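Local coordinates for protein phosphoribosylaminoimidazole-succinocarboxamide synthase (Pyrococcus horikoshii, PDB 4O7S) that catalyses the ATP-dependent joining of L-aspartate to 5-amino-1-(5-phosphoribosyl)imidazole-4-carboxylate, giving the SAICAR intermediate of de novo purine biosynthesis, at residues L88-R93 / L176-D181. Numbering follows the deposited sequence.
Sequences LEVVVR and LEFGKD. With TYD (thymidine-5'-diphosphate), chain B.
Val90 lays its CG2 methyl against the edge of the Phe178 ring, 3.9 Å from CE2, the side chains crossing at about a right angle. The valine's chi1 of -177° turns CG1 anti to the backbone N and leaves CG2 to meet the ring. Ile149 and Ile152 of helix 143-165 cover this apolar face of the sheet. Beneath the side chains, Val90 and Leu176 form an antiparallel hydrogen-bonded pair: Val90 N gives its hydrogen to Leu176 O over 2.8 Å, nearly straight at 172°, and Leu176 N returns an equally short bond to Val90 O. Two residues further on, a water bridges the strands instead, hydrogen-bonded to Leu88 O (2.8 Å) and accepting from Phe178 N (2.9 Å). On the other face Glu89 and Glu177 run side by side in the same direction, Glu89 OE1 being 4.0 Å from Glu177 OE2. Their like charges are probably eased by the salt bridge from Lys175 to Glu177 and by Lys122, a weak, long partner of both. Glu89 also brings OE2 to 3.2 Å from O4 of the thymidine diphosphate base. Replacing Glu89 by alanine is likely to open a gap beside the base O4 and leave the Glu177 chain without its neighbour. Farther along the strand, Arg93, in one of its two modelled conformers, spans the alpha-phosphate with two hydrogen bonds, NH1 to O1A (2.8 Å) and NH2 to O2A (3.0 Å). Neighbouring antiparallel strands thus pack against a helix on one face and line part of a nucleotide-binding pocket on the other, here holding thymidine nucleotide.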
loop_
_atom_site.group_PDB
_atom_site.type_symbol
_atom_site.label_atom_id
_atom_site.label_comp_id
_atom_site.label_asym_id
_atom_site.label_seq_id
_atom_site.Cartn_x
_atom_site.Cartn_y
_atom_site.Cartn_z
ATOM N N LEU A 88 -12.936 5.069 -0.862
ATOM C CA LEU A 88 -11.520 5.406 -0.908
ATOM C C LEU A 88 -11.259 6.763 -0.301
ATOM O O LEU A 88 -12.104 7.666 -0.354
ATOM C CB LEU A 88 -11.005 5.439 -2.356
ATOM C CG LEU A 88 -11.044 4.134 -3.180
ATOM C CD1 LEU A 88 -10.746 4.449 -4.644
ATOM C CD2 LEU A 88 -10.069 3.106 -2.643
ATOM N N GLU A 89 -10.082 6.892 0.293
ATOM C CA GLU A 89 -9.491 8.193 0.532
ATOM C C GLU A 89 -8.222 8.200 -0.308
ATOM O O GLU A 89 -7.405 7.277 -0.228
ATOM C CB GLU A 89 -9.211 8.397 2.017
ATOM C CG GLU A 89 -10.473 8.652 2.841
ATOM C CD GLU A 89 -10.308 8.220 4.287
ATOM O OE1 GLU A 89 -11.230 8.453 5.099
ATOM O OE2 GLU A 89 -9.261 7.608 4.618
ATOM N N VAL A 90 -8.109 9.213 -1.163
ATOM C CA VAL A 90 -7.021 9.333 -2.124
ATOM C C VAL A 90 -6.082 10.438 -1.684
ATOM O O VAL A 90 -6.461 11.607 -1.662
ATOM C CB VAL A 90 -7.555 9.625 -3.535
ATOM C CG1 VAL A 90 -6.408 9.677 -4.555
ATOM C CG2 VAL A 90 -8.578 8.565 -3.933
ATOM N N VAL A 91 -4.858 10.071 -1.319
ATOM C CA VAL A 91 -3.936 11.032 -0.721
ATOM C C VAL A 91 -2.800 11.375 -1.713
ATOM O O VAL A 91 -2.142 10.481 -2.255
ATOM C CB VAL A 91 -3.376 10.516 0.629
ATOM C CG1 VAL A 91 -2.336 11.476 1.196
ATOM C CG2 VAL A 91 -4.502 10.289 1.643
ATOM N N VAL A 92 -2.611 12.669 -1.960
ATOM C CA VAL A 92 -1.522 13.167 -2.811
ATOM C C VAL A 92 -0.497 13.879 -1.914
ATOM O O VAL A 92 -0.876 14.668 -1.065
ATOM C CB VAL A 92 -2.056 14.122 -3.905
ATOM C CG1 VAL A 92 -0.934 14.575 -4.840
ATOM C CG2 VAL A 92 -3.170 13.452 -4.695
ATOM N N ARG A 93 0.789 13.574 -2.097
ATOM C CA ARG A 93 1.840 14.089 -1.219
ATOM C C ARG A 93 2.975 14.732 -2.036
ATOM O O ARG A 93 3.512 14.115 -2.978
ATOM C CB ARG A 93 2.358 12.965 -0.298
ATOM C CG ARG A 93 1.282 11.946 0.115
ATOM C CD ARG A 93 1.765 10.934 1.148
ATOM N NE ARG A 93 1.850 11.549 2.464
ATOM C CZ ARG A 93 1.151 11.187 3.535
ATOM N NH1 ARG A 93 1.327 11.859 4.663
ATOM N NH2 ARG A 93 0.293 10.166 3.493
ATOM N N LEU A 176 -8.437 13.445 -1.007
ATOM C CA LEU A 176 -9.664 13.579 -1.764
ATOM C C LEU A 176 -10.536 12.330 -1.659
ATOM O O LEU A 176 -10.051 11.208 -1.367
ATOM C CB LEU A 176 -9.342 13.799 -3.245
ATOM C CG LEU A 176 -8.465 14.992 -3.617
ATOM C CD1 LEU A 176 -8.155 14.917 -5.104
ATOM C CD2 LEU A 176 -9.153 16.295 -3.234
ATOM N N GLU A 177 -11.825 12.534 -1.937
ATOM C CA GLU A 177 -12.773 11.448 -2.090
ATOM C C GLU A 177 -13.542 11.678 -3.378
ATOM O O GLU A 177 -13.591 12.812 -3.882
ATOM C CB GLU A 177 -13.687 11.363 -0.870
ATOM C CG GLU A 177 -12.901 11.116 0.427
ATOM C CD GLU A 177 -13.783 10.873 1.644
ATOM O OE1 GLU A 177 -14.968 10.531 1.487
ATOM O OE2 GLU A 177 -13.286 11.035 2.772
ATOM N N PHE A 178 -14.107 10.600 -3.918
ATOM C CA PHE A 178 -14.672 10.578 -5.250
ATOM C C PHE A 178 -15.912 9.715 -5.257
ATOM O O PHE A 178 -16.053 8.826 -4.431
ATOM C CB PHE A 178 -13.679 9.940 -6.237
ATOM C CG PHE A 178 -12.466 10.771 -6.513
ATOM C CD1 PHE A 178 -12.478 11.722 -7.532
ATOM C CD2 PHE A 178 -11.308 10.620 -5.742
ATOM C CE1 PHE A 178 -11.349 12.497 -7.797
ATOM C CE2 PHE A 178 -10.184 11.391 -6.007
ATOM C CZ PHE A 178 -10.202 12.330 -7.026
ATOM N N GLY A 179 -16.798 9.962 -6.215
ATOM C CA GLY A 179 -17.925 9.076 -6.447
ATOM C C GLY A 179 -18.283 9.071 -7.915
ATOM O O GLY A 179 -17.755 9.859 -8.700
ATOM N N LYS A 180 -19.210 8.201 -8.278
ATOM C CA LYS A 180 -19.672 8.103 -9.654
ATOM C C LYS A 180 -21.058 8.752 -9.804
ATOM O O LYS A 180 -21.941 8.513 -8.983
ATOM C CB LYS A 180 -19.704 6.623 -10.045
ATOM C CG LYS A 180 -19.346 6.357 -11.488
ATOM C CD LYS A 180 -18.494 5.096 -11.648
ATOM C CE LYS A 180 -19.301 3.813 -11.557
ATOM N NZ LYS A 180 -18.499 2.663 -12.076
ATOM N N ASP A 181 -21.230 9.592 -10.825
ATOM C CA ASP A 181 -22.533 10.201 -11.139
ATOM C C ASP A 181 -23.370 9.279 -12.039
ATOM O O ASP A 181 -22.908 8.190 -12.424
ATOM C CB ASP A 181 -22.371 11.609 -11.752
ATOM C CG ASP A 181 -21.815 11.590 -13.174
ATOM O OD1 ASP A 181 -21.872 10.548 -13.869
ATOM O OD2 ASP A 181 -21.329 12.644 -13.619
HETATM P PA TYD B . -1.536 11.229 6.654
HETATM O O1A TYD B . -0.188 11.838 6.960
HETATM O O2A TYD B . -1.587 9.981 5.796
HETATM O O3A TYD B . -2.347 10.900 8.004
HETATM P PB TYD B . -2.407 11.752 9.371
HETATM O O1B TYD B . -1.014 12.253 9.645
HETATM O O2B TYD B . -3.363 12.887 9.086
HETATM O O3B TYD B . -2.938 10.715 10.325
HETATM O "O5'" TYD B . -2.459 12.348 5.968
HETATM C "C5'" TYD B . -2.052 12.962 4.745
HETATM C "C4'" TYD B . -3.030 14.068 4.334
HETATM O "O4'" TYD B . -4.296 13.494 4.019
HETATM C "C3'" TYD B . -3.289 15.123 5.407
HETATM O "O3'" TYD B . -3.381 16.385 4.751
HETATM C "C2'" TYD B . -4.649 14.812 5.987
HETATM C "C1'" TYD B . -5.323 14.013 4.882
HETATM N N1 TYD B . -6.147 12.906 5.388
HETATM C C2 TYD B . -7.475 13.141 5.851
HETATM O O2 TYD B . -7.947 14.298 5.849
HETATM N N3 TYD B . -8.234 12.122 6.300
HETATM C C4 TYD B . -7.762 10.860 6.307
HETATM O O4 TYD B . -8.476 9.924 6.718
HETATM C C5 TYD B . -6.384 10.585 5.812
HETATM C C5M TYD B . -5.799 9.193 5.780
HETATM C C6 TYD B . -5.634 11.661 5.363
HETATM O O HOH W 1 -13.682 8.073 -2.581
#